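Local coordinates for SnoaL-like domain-containing protein (Burkholderia thailandensis E264, PDB 3H3H) that is of unknown function but has a SnoaL-like domain of the NTF2 clan, whose curved sheet and helices probably enclose a small-molecule pocket, at residues L75-I80 / I91-A96; Y33-M39 / L55-V61. All coordinates share one frame; numbering follows the deposited sequence.

Interaction 1 (L75-I80 / I91-A96)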
loop_
_atom_site.group_PDB
_atom_site.type_symbol
_atom_site.label_atom_id
_atom_site.label_comp_id
_atom_site.label_asym_id
_atom_site.label_seq_id
_atom_site.Cartn_x
_atom_site.Cartn_y
_atom_site.Cartn_z
ATOM N N LEU B 75 9.998 16.916 -12.986
ATOM C CA LEU B 75 9.444 15.768 -12.297
ATOM C C LEU B 75 8.138 15.363 -12.957
ATOM O O LEU B 75 7.296 16.199 -13.279
ATOM C CB LEU B 75 9.154 16.112 -10.820
ATOM C CG LEU B 75 8.452 15.051 -9.969
ATOM C CD1 LEU B 75 8.764 15.072 -8.437
ATOM C CD2 LEU B 75 6.906 15.148 -10.112
ATOM N N HIS B 76 7.957 14.056 -13.122
ATOM C CA HIS B 76 6.755 13.561 -13.779
ATOM C C HIS B 76 6.464 12.181 -13.309
ATOM O O HIS B 76 7.364 11.366 -13.331
ATOM C CB HIS B 76 7.003 13.538 -15.277
ATOM C CG HIS B 76 5.807 13.088 -16.051
ATOM N ND1 HIS B 76 4.731 13.914 -16.286
ATOM C CD2 HIS B 76 5.498 11.894 -16.596
ATOM C CE1 HIS B 76 3.803 13.242 -16.940
ATOM N NE2 HIS B 76 4.255 12.024 -17.167
ATOM N N PHE B 77 5.206 11.922 -12.936
ATOM C CA PHE B 77 4.769 10.605 -12.485
ATOM C C PHE B 77 3.822 10.042 -13.521
ATOM O O PHE B 77 2.989 10.768 -14.017
ATOM C CB PHE B 77 3.974 10.729 -11.214
ATOM C CG PHE B 77 4.765 11.195 -10.015
ATOM C CD1 PHE B 77 6.165 11.178 -9.999
ATOM C CD2 PHE B 77 4.116 11.567 -8.893
ATOM C CE1 PHE B 77 6.842 11.576 -8.848
ATOM C CE2 PHE B 77 4.774 11.989 -7.737
ATOM C CZ PHE B 77 6.127 11.971 -7.705
ATOM N N GLU B 78 3.955 8.755 -13.839
ATOM C CA GLU B 78 2.981 8.085 -14.718
ATOM C C GLU B 78 2.078 7.213 -13.908
ATOM O O GLU B 78 2.532 6.229 -13.336
ATOM C CB GLU B 78 3.676 7.232 -15.838
ATOM C CG GLU B 78 2.689 6.418 -16.647
ATOM C CD GLU B 78 3.307 5.738 -17.837
ATOM O OE1 GLU B 78 4.524 5.873 -18.051
ATOM O OE2 GLU B 78 2.549 5.074 -18.541
ATOM N N TRP B 79 0.788 7.489 -13.965
ATOM C CA TRP B 79 -0.207 6.692 -13.249
ATOM C C TRP B 79 -0.456 5.347 -13.889
ATOM O O TRP B 79 -0.833 5.280 -15.059
ATOM C CB TRP B 79 -1.482 7.469 -13.173
ATOM C CG TRP B 79 -2.597 6.856 -12.431
ATOM C CD1 TRP B 79 -2.533 5.956 -11.433
ATOM C CD2 TRP B 79 -3.993 7.164 -12.605
ATOM N NE1 TRP B 79 -3.775 5.639 -10.991
ATOM C CE2 TRP B 79 -4.703 6.366 -11.694
ATOM C CE3 TRP B 79 -4.701 8.037 -13.433
ATOM C CZ2 TRP B 79 -6.088 6.432 -11.560
ATOM C CZ3 TRP B 79 -6.111 8.079 -13.334
ATOM C CH2 TRP B 79 -6.783 7.269 -12.421
ATOM N N ILE B 80 -0.194 4.283 -13.151
ATOM C CA ILE B 80 -0.417 2.906 -13.625
ATOM C C ILE B 80 -1.737 2.339 -13.133
ATOM O O ILE B 80 -2.582 1.973 -13.953
ATOM C CB ILE B 80 0.730 1.966 -13.249
ATOM C CG1 ILE B 80 2.039 2.475 -13.868
ATOM C CG2 ILE B 80 0.409 0.538 -13.672
ATOM C CD1 ILE B 80 3.302 1.774 -13.329
ATOM N N ILE B 91 -1.908 4.122 -4.886
ATOM C CA ILE B 91 -1.605 4.589 -6.221
ATOM C C ILE B 91 -0.304 3.953 -6.650
ATOM O O ILE B 91 0.713 4.157 -6.024
ATOM C CB ILE B 91 -1.486 6.119 -6.313
ATOM C CG1 ILE B 91 -2.796 6.798 -5.821
ATOM C CG2 ILE B 91 -1.171 6.569 -7.798
ATOM C CD1 ILE B 91 -2.752 8.371 -5.949
ATOM N N HIS B 92 -0.346 3.248 -7.780
ATOM C CA HIS B 92 0.819 2.591 -8.349
ATOM C C HIS B 92 1.189 3.473 -9.518
ATOM O O HIS B 92 0.361 3.778 -10.380
ATOM C CB HIS B 92 0.423 1.165 -8.730
ATOM C CG HIS B 92 1.500 0.370 -9.373
ATOM N ND1 HIS B 92 2.798 0.356 -8.909
ATOM C CD2 HIS B 92 1.460 -0.461 -10.439
ATOM C CE1 HIS B 92 3.518 -0.448 -9.678
ATOM N NE2 HIS B 92 2.725 -0.985 -10.590
ATOM N N TYR B 93 2.443 3.884 -9.542
ATOM C CA TYR B 93 2.880 4.805 -10.569
ATOM C C TYR B 93 4.352 4.669 -10.803
ATOM O O TYR B 93 5.052 3.957 -10.073
ATOM C CB TYR B 93 2.541 6.235 -10.147
ATOM C CG TYR B 93 3.270 6.770 -8.935
ATOM C CD1 TYR B 93 2.800 6.563 -7.662
ATOM C CD2 TYR B 93 4.401 7.593 -9.065
ATOM C CE1 TYR B 93 3.439 7.112 -6.591
ATOM C CE2 TYR B 93 5.026 8.131 -7.992
ATOM C CZ TYR B 93 4.541 7.919 -6.749
ATOM O OH TYR B 93 5.190 8.485 -5.655
ATOM N N ARG B 94 4.788 5.208 -11.928
ATOM C CA ARG B 94 6.185 5.279 -12.239
ATOM C C ARG B 94 6.716 6.644 -11.887
ATOM O O ARG B 94 6.187 7.652 -12.360
ATOM C CB ARG B 94 6.373 4.970 -13.716
ATOM C CG ARG B 94 7.830 4.983 -14.140
ATOM C CD ARG B 94 7.885 4.416 -15.559
ATOM N NE ARG B 94 9.252 4.292 -16.044
ATOM C CZ ARG B 94 9.915 5.240 -16.672
ATOM N NH1 ARG B 94 9.363 6.417 -16.927
ATOM N NH2 ARG B 94 11.159 4.995 -17.066
ATOM N N GLY B 95 7.728 6.644 -11.013
ATOM C CA GLY B 95 8.297 7.837 -10.396
ATOM C C GLY B 95 9.078 8.706 -11.345
ATOM O O GLY B 95 9.289 8.390 -12.530
ATOM N N ALA B 96 9.462 9.855 -10.791
ATOM C CA ALA B 96 10.176 10.911 -11.529
ATOM C C ALA B 96 11.433 10.386 -12.237
ATOM O O ALA B 96 11.783 10.913 -13.293
ATOM C CB ALA B 96 10.537 12.018 -10.615
HETATM O O HOH W 1 10.472 13.075 -14.053
HETATM O O HOH W 2 7.197 8.670 -14.898
HETATM O O HOH W 3 6.663 7.202 -16.993
#

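Interaction 2 (Y33-M39 / L55-V61)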
loop_
_atom_site.group_PDB
_atom_site.type_symbol
_atom_site.label_atom_id
_atom_site.label_comp_id
_atom_site.label_asym_id
_atom_site.label_seq_id
_atom_site.Cartn_x
_atom_site.Cartn_y
_atom_site.Cartn_z
ATOM N N TYR B 33 -4.091 16.804 1.616
ATOM C CA TYR B 33 -3.586 16.255 2.890
ATOM C C TYR B 33 -4.172 16.996 4.070
ATOM O O TYR B 33 -4.388 18.203 4.017
ATOM C CB TYR B 33 -2.058 16.340 2.915
ATOM C CG TYR B 33 -1.349 15.449 1.896
ATOM C CD1 TYR B 33 -1.236 15.830 0.550
ATOM C CD2 TYR B 33 -0.844 14.211 2.241
ATOM C CE1 TYR B 33 -0.638 15.049 -0.350
ATOM C CE2 TYR B 33 -0.224 13.411 1.350
ATOM C CZ TYR B 33 -0.108 13.816 0.025
ATOM O OH TYR B 33 0.584 13.098 -0.923
ATOM N N ALA B 34 -4.407 16.244 5.136
ATOM C CA ALA B 34 -4.849 16.767 6.399
ATOM C C ALA B 34 -3.692 17.444 7.159
ATOM O O ALA B 34 -2.533 17.140 6.931
ATOM C CB ALA B 34 -5.419 15.633 7.253
ATOM N N ASP B 35 -4.028 18.407 8.010
ATOM C CA ASP B 35 -3.028 18.957 8.894
ATOM C C ASP B 35 -2.415 17.821 9.708
ATOM O O ASP B 35 -3.108 16.914 10.182
ATOM C CB ASP B 35 -3.648 19.987 9.837
ATOM C CG ASP B 35 -4.124 21.245 9.101
ATOM O OD1 ASP B 35 -3.542 21.623 8.098
ATOM O OD2 ASP B 35 -5.078 21.872 9.586
ATOM N N GLY B 36 -1.098 17.898 9.877
ATOM C CA GLY B 36 -0.394 16.945 10.648
ATOM C C GLY B 36 -0.304 15.562 10.064
ATOM O O GLY B 36 -0.015 14.613 10.773
ATOM N N PHE B 37 -0.504 15.437 8.765
ATOM C CA PHE B 37 -0.390 14.108 8.152
ATOM C C PHE B 37 0.984 13.491 8.319
ATOM O O PHE B 37 2.034 14.182 8.354
ATOM C CB PHE B 37 -0.763 14.152 6.663
ATOM C CG PHE B 37 0.296 14.689 5.763
ATOM C CD1 PHE B 37 0.421 16.071 5.551
ATOM C CD2 PHE B 37 1.091 13.846 5.027
ATOM C CE1 PHE B 37 1.377 16.555 4.693
ATOM C CE2 PHE B 37 2.058 14.344 4.183
ATOM C CZ PHE B 37 2.180 15.697 4.000
ATOM N N GLU B 38 0.980 12.168 8.414
ATOM C CA GLU B 38 2.198 11.415 8.574
ATOM C C GLU B 38 2.639 10.934 7.226
ATOM O O GLU B 38 1.825 10.405 6.466
ATOM C CB GLU B 38 1.950 10.201 9.448
ATOM C CG GLU B 38 1.587 10.496 10.866
ATOM C CD GLU B 38 1.311 9.201 11.611
ATOM O OE1 GLU B 38 2.288 8.495 11.906
ATOM O OE2 GLU B 38 0.125 8.876 11.854
HETATM N N MSE B 39 3.940 11.053 6.972
HETATM C CA MSE B 39 4.570 10.615 5.712
HETATM C C MSE B 39 5.683 9.642 6.024
HETATM O O MSE B 39 6.517 9.907 6.910
HETATM C CB MSE B 39 5.111 11.793 4.876
HETATM C CG MSE B 39 5.707 11.411 3.484
HETATM SE SE MSE B 39 4.312 10.712 2.362
HETATM C CE MSE B 39 5.366 9.468 1.314
ATOM N N LEU B 55 8.098 11.682 8.594
ATOM C CA LEU B 55 8.025 13.106 8.777
ATOM C C LEU B 55 6.532 13.360 8.989
ATOM O O LEU B 55 5.725 12.547 8.625
ATOM C CB LEU B 55 8.527 13.835 7.554
ATOM C CG LEU B 55 10.028 13.783 7.209
ATOM C CD1 LEU B 55 10.210 14.385 5.859
ATOM C CD2 LEU B 55 10.823 14.479 8.281
ATOM N N ARG B 56 6.198 14.511 9.565
ATOM C CA ARG B 56 4.809 14.850 9.868
ATOM C C ARG B 56 4.512 16.292 9.590
ATOM O O ARG B 56 5.296 17.170 9.904
ATOM C CB ARG B 56 4.510 14.583 11.336
ATOM C CG ARG B 56 3.105 14.826 11.773
ATOM C CD ARG B 56 2.900 14.349 13.228
ATOM N NE ARG B 56 1.489 14.298 13.551
ATOM C CZ ARG B 56 0.771 13.210 13.815
ATOM N NH1 ARG B 56 1.314 12.001 13.884
ATOM N NH2 ARG B 56 -0.519 13.365 14.066
ATOM N N GLY B 57 3.347 16.526 9.009
ATOM C CA GLY B 57 2.842 17.865 8.847
ATOM C C GLY B 57 3.233 18.538 7.566
ATOM O O GLY B 57 4.259 18.219 6.943
ATOM N N LYS B 58 2.427 19.538 7.198
ATOM C CA LYS B 58 2.634 20.233 5.926
ATOM C C LYS B 58 3.905 21.092 5.875
ATOM O O LYS B 58 4.508 21.185 4.817
ATOM C CB LYS B 58 1.404 21.069 5.598
ATOM C CG LYS B 58 0.164 20.219 5.381
ATOM C CD LYS B 58 -1.003 21.019 4.793
ATOM C CE LYS B 58 -2.099 20.166 4.387
ATOM N NZ LYS B 58 -3.355 20.834 3.802
ATOM N N GLU B 59 4.321 21.701 6.990
ATOM C CA GLU B 59 5.515 22.527 6.990
ATOM C C GLU B 59 6.693 21.598 6.748
ATOM O O GLU B 59 7.492 21.801 5.829
ATOM C CB GLU B 59 5.682 23.278 8.323
ATOM C CG GLU B 59 7.050 23.986 8.461
ATOM C CD GLU B 59 7.288 24.612 9.846
ATOM O OE1 GLU B 59 6.678 24.170 10.851
ATOM O OE2 GLU B 59 8.100 25.555 9.931
ATOM N N GLN B 60 6.754 20.544 7.549
ATOM C CA GLN B 60 7.947 19.695 7.534
ATOM C C GLN B 60 8.015 18.885 6.236
ATOM O O GLN B 60 9.043 18.841 5.561
ATOM C CB GLN B 60 7.988 18.772 8.741
ATOM C CG GLN B 60 9.176 17.887 8.702
ATOM C CD GLN B 60 9.335 17.066 9.946
ATOM O OE1 GLN B 60 8.455 16.268 10.304
ATOM N NE2 GLN B 60 10.481 17.225 10.608
ATOM N N VAL B 61 6.920 18.211 5.904
ATOM C CA VAL B 61 6.899 17.389 4.689
ATOM C C VAL B 61 6.914 18.263 3.447
ATOM O O VAL B 61 7.666 17.997 2.523
ATOM C CB VAL B 61 5.695 16.427 4.673
ATOM C CG1 VAL B 61 5.753 15.612 3.370
ATOM C CG2 VAL B 61 5.721 15.508 5.905
HETATM O O HOH W 4 -4.615 22.150 5.765
HETATM O O HOH W 5 0.261 20.189 8.971
#

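Interaction 1 (L75-I80 / I91-A96)
Strands 78-84 and 88-94 form an antiparallel beta hairpin at one margin of the sheet, and this contact joins the start of the first strand to the end of the second. Glu78 and Arg94 make a hydrogen-bonded pair, with Glu78 N giving to Arg94 O (2.9 Å) and Arg94 N to Glu78 O (2.8 Å); Ile80 N then binds His92 O. On the face carrying Tyr93 and Trp79, the side chains of Phe77 and Tyr93 run alongside each other in the same direction, their ring planes oblique at 38°. Tyr93 CE2 sits over the centre of the Phe77 ring, 3.7 Å from Phe77 CD2, while Leu75 CD2 covers the opposite face near the rim. With CG between its backbone N and carbonyl carbon (chi1 66°), Tyr93 lays its ring against that of Phe77. Tyr93 OH bonds to Glu103 OE2. Ala96 CB packs against Leu75 CG at 3.7 Å. On the face of Glu78 and Arg94, Ile80 CD1 lies over the His92 imidazole, 4.2 Å from its centroid, a CH-pi contact; His92 ND1 bonds to Ala101 O, and the ring meets His92 of the second subunit. A water spans Glu78 OE1 and Arg94 NH1, whose charged groups do not touch directly. With an unknown ligand beside the Tyr93 side chain, the arrangement is consistent with the sheet-lined pocket of NTF2-like folds.

Interaction 2 (Y33-M39 / L55-V61)
In this NTF2-like fold, strand 37-40 pairs antiparallel with the margin strand 54-56, and the pairing ends at Gly57, the N-cap of helix 58-71. Met39, a selenomethionine, exchanges backbone bonds with Leu55 in both directions, and Gly57 N reaches Phe37 O at 2.8 Å. Phe37 CG lies between the backbone N and the carbonyl carbon (chi1 78°), which brings the ring back toward Val61 and Lys58 although CB leaves in the other direction. Val61 CG1 then meets the ring end at Phe37 CZ (3.6 Å), Lys58 CG comes up in plane at the edge, and Tyr33 CD2 lies over one face toward the rim. Val61 CG2 touches Met39 CB at 3.9 Å. On the face bearing Glu38 and Arg56, the modelled conformer of the arginine is extended from CG to NE and lays its guanidinium under Gly36 O, which stands over one face and is not hydrogen-bonded to NE. In the modelled conformers Glu38 CG packs against Arg56 NH1 (3.4 Å), and the salt bridge from Glu38 OE2 to that nitrogen is long and doubtful. The Lys58 side chain, extended beyond CG, runs at about a right angle to that of Phe37 and carries its ammonium to strand 33-34; Lys58 NZ bonds to Tyr33 O at 2.8 Å, to Leu30 O, and to a water that donates to Asp35 OD1.

From the N terminus, helices 7-22 and 26-30 lead into strand 33-34, and the corner at residues 35 and 36 carries the chain into strand 37-40. Interaction 2 closes the loop that follows, bringing strand 54-56 and the start of helix 58-71 back against 33-39 after the intervening helix 42-48. That long helix then leads to residues 75-80, where interaction 1 closes a shorter loop, the hairpin ending at 91-96. The two contacts therefore lie in series, neither nested nor crossed. They sit on opposite sides of the chain's centre, centres about 21 Å apart, one at each margin of the same sheet, with strands 100-107 and 113-121 between.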